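Local coordinates for protein N-acetyl-L-2,4-diaminobutyric acid deacetylase (Ruegeria pomeroyi, PDB 6TWL) that probably removes the acetyl group from N-acetyl-L-2,4-diaminobutyric acid in a zinc-dependent step of bacterial ectoine degradation, at residues L12-D15 with G16-G20; A89-Y92 with P93-R96; A169-A172 with A173-F177; A275-A278 with K279-L283. All blocks are in the same frame, centred on the assembly; numbering follows the deposited sequence.

Interaction 1: L12-D15 with G16-G20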
loop_
_atom_site.group_PDB
_atom_site.type_symbol
_atom_site.label_atom_id
_atom_site.label_comp_id
_atom_site.label_asym_id
_atom_site.label_seq_id
_atom_site.Cartn_x
_atom_site.Cartn_y
_atom_site.Cartn_z
ATOM N N LEU A 12 20.842 12.260 -2.323
ATOM C CA LEU A 12 19.418 12.558 -2.358
ATOM C C LEU A 12 19.123 13.922 -2.960
ATOM O O LEU A 12 17.954 14.241 -3.205
ATOM C CB LEU A 12 18.841 12.501 -0.941
ATOM C CG LEU A 12 19.322 11.313 -0.110
ATOM C CD1 LEU A 12 18.867 11.438 1.334
ATOM C CD2 LEU A 12 18.822 10.016 -0.724
ATOM N N ASP A 13 20.160 14.710 -3.226
ATOM C CA ASP A 13 20.047 16.144 -3.418
ATOM C C ASP A 13 20.503 16.615 -4.789
ATOM O O ASP A 13 20.417 17.815 -5.075
ATOM C CB ASP A 13 20.881 16.853 -2.345
ATOM C CG ASP A 13 22.220 16.170 -2.123
ATOM O OD1 ASP A 13 23.151 16.412 -2.919
ATOM O OD2 ASP A 13 22.334 15.365 -1.173
ATOM N N ARG A 14 20.988 15.717 -5.639
ATOM C CA ARG A 14 21.630 16.087 -6.889
ATOM C C ARG A 14 20.764 15.680 -8.073
ATOM O O ARG A 14 20.002 14.710 -8.006
ATOM C CB ARG A 14 23.015 15.439 -6.998
ATOM C CG ARG A 14 24.110 16.210 -6.271
ATOM C CD ARG A 14 25.324 15.338 -5.974
ATOM N NE ARG A 14 25.778 14.596 -7.147
ATOM C CZ ARG A 14 26.837 13.792 -7.158
ATOM N NH1 ARG A 14 27.558 13.627 -6.057
ATOM N NH2 ARG A 14 27.178 13.155 -8.269
ATOM N N ASP A 15 20.887 16.436 -9.161
ATOM C CA ASP A 15 20.095 16.183 -10.355
ATOM C C ASP A 15 20.643 14.985 -11.121
ATOM O O ASP A 15 21.858 14.796 -11.224
ATOM C CB ASP A 15 20.080 17.418 -11.256
ATOM C CG ASP A 15 19.217 18.532 -10.699
ATOM O OD1 ASP A 15 19.025 18.575 -9.465
ATOM O OD2 ASP A 15 18.728 19.362 -11.493
ATOM N N GLY A 16 19.734 14.172 -11.657
ATOM C CA GLY A 16 20.072 13.009 -12.443
ATOM C C GLY A 16 19.295 11.795 -11.989
ATOM O O GLY A 16 18.358 11.885 -11.188
ATOM N N VAL A 17 19.687 10.637 -12.515
ATOM C CA VAL A 17 19.095 9.351 -12.160
ATOM C C VAL A 17 20.122 8.586 -11.337
ATOM O O VAL A 17 21.262 8.397 -11.777
ATOM C CB VAL A 17 18.678 8.557 -13.408
ATOM C CG1 VAL A 17 18.028 7.237 -13.010
ATOM C CG2 VAL A 17 17.741 9.383 -14.275
ATOM N N PHE A 18 19.723 8.149 -10.144
ATOM C CA PHE A 18 20.638 7.515 -9.200
ATOM C C PHE A 18 20.006 6.249 -8.647
ATOM O O PHE A 18 18.911 6.298 -8.079
ATOM C CB PHE A 18 20.995 8.468 -8.055
ATOM C CG PHE A 18 21.761 9.681 -8.490
ATOM C CD1 PHE A 18 23.123 9.605 -8.734
ATOM C CD2 PHE A 18 21.122 10.899 -8.652
ATOM C CE1 PHE A 18 23.833 10.722 -9.133
ATOM C CE2 PHE A 18 21.827 12.020 -9.050
ATOM C CZ PHE A 18 23.183 11.931 -9.291
ATOM N N HIS A 19 20.699 5.124 -8.803
ATOM C CA HIS A 19 20.299 3.851 -8.215
ATOM C C HIS A 19 21.323 3.470 -7.156
ATOM O O HIS A 19 22.520 3.388 -7.449
ATOM C CB HIS A 19 20.195 2.759 -9.279
ATOM C CG HIS A 19 19.303 3.114 -10.427
ATOM N ND1 HIS A 19 17.952 3.338 -10.278
ATOM C CD2 HIS A 19 19.567 3.275 -11.746
ATOM C CE1 HIS A 19 17.422 3.626 -11.454
ATOM N NE2 HIS A 19 18.381 3.594 -12.361
ATOM N N GLY A 20 20.859 3.241 -5.941
ATOM C CA GLY A 20 21.746 2.906 -4.845
ATOM C C GLY A 20 21.030 2.225 -3.703
ATOM O O GLY A 20 20.060 1.491 -3.903
#
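With chi1 at -65°, F18 holds CG anti to its own carbonyl carbon and beside its backbone N, and this swings the ring back over the loop that leads into its strand, where it meets R14 and D15. The backbone of the loop does most of the touching: CE2 of F18 lies 3.4 Å from O of R14, which comes up at the ring edge, near the ring plane. The rim of a phenyl ring carries slightly positive C-H groups, a favourable place for the oxygen of R14, which the electron-rich face would tend to repel. O of D15 approaches the same corner obliquely, 3.5 Å from F18 CE2. From the arginine side chain, the course of the backbone brings CB of R14 to 4.2 Å from F18 CE2. The loop 12-15 here feeds strand 16-24 of the mixed sheet, in which G16, F18 and G20 pair with K44, V42 and L40 of the antiparallel neighbour 36-45. G16 opens the strand with a phi of 132°, at which any beta carbon would be pressed against O of D15, so glycine is required. F18 also packs on I10 and P11 at the surface, while OD2 of D15 takes a weak hydrogen bond from N of G46.

Interaction 2: A89-Y92 with P93-R96; sequences AFNY and PAFR
Hydrogen bonds first tie N91 to F95 and to R96 just after it. N of F95 donates to O of N91 (2.8 Å), closing a five-residue turn. The side-chain amide of N91 reaches further: ND2 lies 3.3 Å from O of R96, which sits almost in the amide plane, although the donor stands above the plane of that carbonyl. Asparagine suits the place because its short amide can span the turn, helped by a chi1 of 49° that sets CG between N and the carbonyl carbon. CH-pi contacts come next. The Y92-P93 peptide is cis, and CB of P93 sits 3.6 Å from the centroid of the Y92 ring, 8° off its normal; an aromatic residue before proline is known to favour this isomer. This loop follows strand 82-87 in the catalytic domain of the succinylglutamate desuccinylase/aspartoacylase family, with the N91 side chain about 5 Å from that of H58, which binds zinc in the metal-bound form; this apo model lacks the metal. A second CH-pi contact places CA of Y92 over the F95 ring. Apolar contact comes last: CD1 of Y92 meets CE2 of F95 at 3.8 Å, while the small A89 sets its methyl against the F95 backbone. With an alanine in place of Y92, P93 would probably lose its aromatic face, the cis peptide its support, and a gap would open beside V121 and I125.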
loop_
_atom_site.group_PDB
_atom_site.type_symbol
_atom_site.label_atom_id
_atom_site.label_comp_id
_atom_site.label_asym_id
_atom_site.label_seq_id
_atom_site.Cartn_x
_atom_site.Cartn_y
_atom_site.Cartn_z
ATOM N N ALA A 89 11.010 -1.914 -2.322
ATOM C CA ALA A 89 10.827 -2.918 -1.286
ATOM C C ALA A 89 11.052 -2.272 0.071
ATOM O O ALA A 89 12.103 -1.669 0.312
ATOM C CB ALA A 89 11.775 -4.101 -1.488
ATOM N N PHE A 90 10.062 -2.401 0.951
ATOM C CA PHE A 90 10.090 -1.796 2.275
ATOM C C PHE A 90 9.802 -2.843 3.345
ATOM O O PHE A 90 9.284 -2.524 4.417
ATOM C CB PHE A 90 9.092 -0.639 2.352
ATOM C CG PHE A 90 9.322 0.297 3.503
ATOM C CD1 PHE A 90 10.606 0.612 3.917
ATOM C CD2 PHE A 90 8.249 0.875 4.161
ATOM C CE1 PHE A 90 10.811 1.476 4.977
ATOM C CE2 PHE A 90 8.449 1.742 5.217
ATOM C CZ PHE A 90 9.731 2.042 5.626
ATOM N N ASN A 91 10.141 -4.100 3.061
ATOM C CA ASN A 91 9.808 -5.235 3.920
ATOM C C ASN A 91 11.084 -5.751 4.585
ATOM O O ASN A 91 11.846 -6.514 3.985
ATOM C CB ASN A 91 9.114 -6.333 3.117
ATOM C CG ASN A 91 9.856 -6.683 1.840
ATOM O OD1 ASN A 91 10.160 -5.811 1.027
ATOM N ND2 ASN A 91 10.159 -7.967 1.664
ATOM N N TYR A 92 11.306 -5.324 5.825
ATOM C CA TYR A 92 12.396 -5.852 6.627
ATOM C C TYR A 92 12.220 -7.360 6.818
ATOM O O TYR A 92 11.093 -7.850 6.940
ATOM C CB TYR A 92 12.429 -5.141 7.980
ATOM C CG TYR A 92 13.618 -5.466 8.855
ATOM C CD1 TYR A 92 14.826 -4.806 8.687
ATOM C CD2 TYR A 92 13.524 -6.419 9.861
ATOM C CE1 TYR A 92 15.910 -5.098 9.482
ATOM C CE2 TYR A 92 14.606 -6.713 10.668
ATOM C CZ TYR A 92 15.797 -6.047 10.476
ATOM O OH TYR A 92 16.878 -6.337 11.278
ATOM N N PRO A 93 13.322 -8.130 6.845
ATOM C CA PRO A 93 14.710 -7.693 6.673
ATOM C C PRO A 93 15.236 -7.875 5.256
ATOM O O PRO A 93 16.340 -7.432 4.935
ATOM C CB PRO A 93 15.463 -8.605 7.635
ATOM C CG PRO A 93 14.705 -9.905 7.537
ATOM C CD PRO A 93 13.254 -9.547 7.252
ATOM N N ALA A 94 14.440 -8.534 4.417
ATOM C CA ALA A 94 14.910 -8.912 3.091
ATOM C C ALA A 94 15.029 -7.701 2.177
ATOM O O ALA A 94 16.038 -7.534 1.482
ATOM C CB ALA A 94 13.971 -9.951 2.491
ATOM N N PHE A 95 14.010 -6.844 2.171
ATOM C CA PHE A 95 13.907 -5.730 1.229
ATOM C C PHE A 95 14.058 -6.216 -0.209
ATOM O O PHE A 95 14.810 -5.662 -1.013
ATOM C CB PHE A 95 14.920 -4.635 1.551
ATOM C CG PHE A 95 14.658 -3.942 2.849
ATOM C CD1 PHE A 95 13.554 -3.120 2.999
ATOM C CD2 PHE A 95 15.510 -4.119 3.925
ATOM C CE1 PHE A 95 13.307 -2.480 4.197
ATOM C CE2 PHE A 95 15.270 -3.484 5.125
ATOM C CZ PHE A 95 14.165 -2.664 5.263
ATOM N N ARG A 96 13.333 -7.285 -0.525
ATOM C CA ARG A 96 13.178 -7.749 -1.894
ATOM C C ARG A 96 11.803 -8.379 -2.028
ATOM O O ARG A 96 11.370 -9.117 -1.137
ATOM C CB ARG A 96 14.271 -8.753 -2.283
ATOM C CG ARG A 96 14.762 -9.615 -1.141
ATOM C CD ARG A 96 16.079 -10.284 -1.478
ATOM N NE ARG A 96 15.982 -11.083 -2.696
ATOM C CZ ARG A 96 16.937 -11.134 -3.616
ATOM N NH1 ARG A 96 18.048 -10.435 -3.441
ATOM N NH2 ARG A 96 16.787 -11.877 -4.705
#

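Interaction 3: A169-A172 with A173-F177; sequences ACFA and AMKAF
Four successive i to i+4 backbone bonds, from A173 N to A169 O through A176 N to A172 O, carry the chain through the last turns of alpha helix 167-177, the straightest being N of M174 to O of C170 at 2.9 Å, with an N-H...O angle of 171°. This helix packs against the mixed sheet of the catalytic domain, and its faces differ in chemistry. A169 and A173 rest on V204 of strand 204-209, while A172 and A176 meet H234 of helix 218-234; methyl side chains let the helix come close to these neighbours. On another side F171 shares its ring between residues three and four places further on. Its CG lies anti to the backbone N (chi1 -179°), which tilts the ring toward the next turn, beside M174 and K175. K175 offers its aliphatic part: CG stands over one face of the ring, 4.0 Å from the centroid and displaced toward the rim, a CH-pi contact. Lysine fits here because its methylenes can cover an aromatic face while the amine runs on, the chain bending at chi2 and chi3. M174, buried against A156 and A158 of strand 155-158, is flexible enough to turn its end back toward the phenyl group. The bend at chi3 (73°) brings the terminal methyl obliquely to the ring, with CE of M174 3.4 Å from CD1 of F171 and 3.5 Å from CE1 of F171.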
loop_
_atom_site.group_PDB
_atom_site.type_symbol
_atom_site.label_atom_id
_atom_site.label_comp_id
_atom_site.label_asym_id
_atom_site.label_seq_id
_atom_site.Cartn_x
_atom_site.Cartn_y
_atom_site.Cartn_z
ATOM N N ALA A 169 -6.499 17.478 0.068
ATOM C CA ALA A 169 -5.319 17.187 -0.738
ATOM C C ALA A 169 -5.148 15.687 -0.954
ATOM O O ALA A 169 -4.813 15.250 -2.063
ATOM C CB ALA A 169 -4.078 17.785 -0.076
ATOM N N CYS A 170 -5.356 14.888 0.098
ATOM C CA CYS A 170 -5.307 13.432 -0.031
ATOM C C CYS A 170 -6.421 12.911 -0.932
ATOM O O CYS A 170 -6.174 12.114 -1.843
ATOM C CB CYS A 170 -5.381 12.762 1.339
ATOM S SG CYS A 170 -4.152 13.330 2.510
ATOM N N PHE A 171 -7.671 13.302 -0.648
ATOM C CA PHE A 171 -8.788 12.937 -1.517
ATOM C C PHE A 171 -8.470 13.256 -2.970
ATOM O O PHE A 171 -8.786 12.472 -3.870
ATOM C CB PHE A 171 -10.074 13.656 -1.087
ATOM C CG PHE A 171 -11.277 13.292 -1.932
ATOM C CD1 PHE A 171 -11.963 12.106 -1.711
ATOM C CD2 PHE A 171 -11.711 14.120 -2.961
ATOM C CE1 PHE A 171 -13.061 11.754 -2.494
ATOM C CE2 PHE A 171 -12.812 13.773 -3.749
ATOM C CZ PHE A 171 -13.485 12.587 -3.512
ATOM N N ALA A 172 -7.831 14.403 -3.215
ATOM C CA ALA A 172 -7.488 14.791 -4.579
ATOM C C ALA A 172 -6.427 13.873 -5.172
ATOM O O ALA A 172 -6.493 13.527 -6.357
ATOM C CB ALA A 172 -7.017 16.244 -4.606
ATOM N N ALA A 173 -5.432 13.478 -4.372
ATOM C CA ALA A 173 -4.415 12.558 -4.875
ATOM C C ALA A 173 -5.016 11.198 -5.193
ATOM O O ALA A 173 -4.685 10.592 -6.220
ATOM C CB ALA A 173 -3.275 12.417 -3.867
ATOM N N MET A 174 -5.907 10.701 -4.330
ATOM C CA MET A 174 -6.589 9.447 -4.629
ATOM C C MET A 174 -7.395 9.566 -5.913
ATOM O O MET A 174 -7.375 8.665 -6.759
ATOM C CB MET A 174 -7.504 9.032 -3.478
ATOM C CG MET A 174 -8.530 7.982 -3.908
ATOM S SD MET A 174 -9.865 7.680 -2.742
ATOM C CE MET A 174 -10.827 9.165 -2.959
ATOM N N LYS A 175 -8.130 10.670 -6.071
ATOM C CA LYS A 175 -8.948 10.812 -7.267
ATOM C C LYS A 175 -8.082 10.934 -8.512
ATOM O O LYS A 175 -8.475 10.486 -9.597
ATOM C CB LYS A 175 -9.916 11.993 -7.137
ATOM C CG LYS A 175 -11.159 11.682 -6.275
ATOM C CD LYS A 175 -11.562 10.180 -6.293
ATOM C CE LYS A 175 -11.853 9.537 -7.672
ATOM N NZ LYS A 175 -12.269 8.136 -7.475
ATOM N N ALA A 176 -6.889 11.516 -8.376
ATOM C CA ALA A 176 -5.933 11.475 -9.475
ATOM C C ALA A 176 -5.523 10.040 -9.788
ATOM O O ALA A 176 -5.480 9.652 -10.960
ATOM C CB ALA A 176 -4.713 12.329 -9.141
ATOM N N PHE A 177 -5.246 9.232 -8.755
ATOM C CA PHE A 177 -4.885 7.830 -8.975
ATOM C C PHE A 177 -5.906 7.142 -9.872
ATOM O O PHE A 177 -5.545 6.491 -10.858
ATOM C CB PHE A 177 -4.758 7.092 -7.637
ATOM C CG PHE A 177 -3.991 5.792 -7.725
ATOM C CD1 PHE A 177 -4.615 4.622 -8.133
ATOM C CD2 PHE A 177 -2.646 5.742 -7.392
ATOM C CE1 PHE A 177 -3.910 3.428 -8.213
ATOM C CE2 PHE A 177 -1.936 4.552 -7.470
ATOM C CZ PHE A 177 -2.570 3.395 -7.881
#

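Interaction 4: A275-A278 with K279-L283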
loop_
_atom_site.group_PDB
_atom_site.type_symbol
_atom_site.label_atom_id
_atom_site.label_comp_id
_atom_site.label_asym_id
_atom_site.label_seq_id
_atom_site.Cartn_x
_atom_site.Cartn_y
_atom_site.Cartn_z
ATOM N N ALA A 275 -19.097 -7.719 -6.757
ATOM C CA ALA A 275 -20.515 -7.845 -7.071
ATOM C C ALA A 275 -21.380 -7.213 -5.993
ATOM O O ALA A 275 -21.005 -7.199 -4.816
ATOM C CB ALA A 275 -20.915 -9.307 -7.200
ATOM N N PRO A 276 -22.564 -6.736 -6.367
ATOM C CA PRO A 276 -23.458 -6.147 -5.371
ATOM C C PRO A 276 -23.978 -7.208 -4.420
ATOM O O PRO A 276 -24.147 -8.375 -4.782
ATOM C CB PRO A 276 -24.588 -5.555 -6.218
ATOM C CG PRO A 276 -24.633 -6.436 -7.422
ATOM C CD PRO A 276 -23.203 -6.826 -7.694
ATOM N N VAL A 277 -24.230 -6.793 -3.184
ATOM C CA VAL A 277 -24.727 -7.720 -2.174
ATOM C C VAL A 277 -25.625 -6.953 -1.213
ATOM O O VAL A 277 -25.305 -5.832 -0.806
ATOM C CB VAL A 277 -23.569 -8.446 -1.450
ATOM C CG1 VAL A 277 -22.721 -7.483 -0.627
ATOM C CG2 VAL A 277 -24.098 -9.576 -0.588
ATOM N N ALA A 278 -26.771 -7.543 -0.888
ATOM C CA ALA A 278 -27.709 -6.970 0.063
ATOM C C ALA A 278 -27.533 -7.637 1.419
ATOM O O ALA A 278 -27.079 -8.781 1.513
ATOM C CB ALA A 278 -29.154 -7.138 -0.416
ATOM N N LYS A 279 -27.873 -6.899 2.473
ATOM C CA LYS A 279 -27.830 -7.447 3.821
ATOM C C LYS A 279 -28.647 -8.731 3.892
ATOM O O LYS A 279 -29.831 -8.750 3.549
ATOM C CB LYS A 279 -28.362 -6.417 4.819
ATOM C CG LYS A 279 -28.501 -6.923 6.245
ATOM C CD LYS A 279 -28.975 -5.811 7.169
ATOM C CE LYS A 279 -29.591 -6.364 8.441
ATOM N NZ LYS A 279 -30.221 -5.294 9.263
ATOM N N GLY A 280 -27.996 -9.811 4.321
ATOM C CA GLY A 280 -28.622 -11.108 4.424
ATOM C C GLY A 280 -28.240 -12.089 3.332
ATOM O O GLY A 280 -28.471 -13.293 3.497
ATOM N N ASP A 281 -27.670 -11.613 2.226
ATOM C CA ASP A 281 -27.258 -12.512 1.156
ATOM C C ASP A 281 -26.121 -13.415 1.619
ATOM O O ASP A 281 -25.343 -13.069 2.511
ATOM C CB ASP A 281 -26.817 -11.722 -0.075
ATOM C CG ASP A 281 -27.978 -11.109 -0.830
ATOM O OD1 ASP A 281 -29.135 -11.280 -0.392
ATOM O OD2 ASP A 281 -27.729 -10.455 -1.864
ATOM N N LEU A 282 -26.026 -14.584 0.991
ATOM C CA LEU A 282 -24.996 -15.560 1.323
ATOM C C LEU A 282 -23.679 -15.168 0.661
ATOM O O LEU A 282 -23.607 -15.046 -0.566
ATOM C CB LEU A 282 -25.432 -16.954 0.877
ATOM C CG LEU A 282 -24.557 -18.127 1.315
ATOM C CD1 LEU A 282 -24.633 -18.279 2.814
ATOM C CD2 LEU A 282 -24.993 -19.409 0.624
ATOM N N LEU A 283 -22.639 -14.966 1.474
ATOM C CA LEU A 283 -21.317 -14.629 0.959
ATOM C C LEU A 283 -20.478 -15.864 0.649
ATOM O O LEU A 283 -19.805 -15.910 -0.386
ATOM C CB LEU A 283 -20.555 -13.756 1.960
ATOM C CG LEU A 283 -21.046 -12.348 2.288
ATOM C CD1 LEU A 283 -20.298 -11.824 3.504
ATOM C CD2 LEU A 283 -20.857 -11.421 1.100
#
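O of A278 receives the N-H of D281 at 3.0 Å, the bond that closes a type II beta turn. The aspartate answers with its side chain: D281 OD2 takes the N-H of A278 at 3.2 Å, nearly straight at 168°, with the donor standing above the carboxylate plane. Two bonds thus link this one pair of residues in opposite directions. D281 has the length for it, since chi1 of -74° keeps CG beside its own N and turns the carboxylate back over the turn. Replacing it with an alanine would probably leave N of A278 without this acceptor, with the backbone bond alone tying the pair. On the buried side, V277 CG2 packs 3.5 Å from D281 CB and 4.1 Å from L283 CD2, a place suited to a branched apolar residue. K279 extends away from the turn, as suits a charged chain on the surface. G280 takes the third position with a positive phi, which would jam a beta carbon against the preceding carbonyl; its O is bound by R300. The V-x-x-G-D sequence joining strands 276-277 and 282-287 is consistent with the tight turn of lipoyl-like, barrel-sandwich beta domains.

All four contacts are local, between neighbouring parts of one chain, yet their settings differ. Only interaction 1, at the start of strand 16-24, lies wholly on the surface; interactions 2, 3 and 4 are partly buried. Interaction 4 turns between strands of the C-terminal beta region, its centre about 51 Å from that of interaction 1, on opposite sides of the chain's centre. Both need a glycine, but the first has a ring edge against a carbonyl, the fourth a pair of hydrogen bonds. Interactions 2 and 3 belong to the catalytic domain, again on opposite sides of the centre. Aromatic rings meet aliphatic groups in both, through an irregular cis-proline loop near the metal site, empty in this model, in 2 and a regular helix in 3.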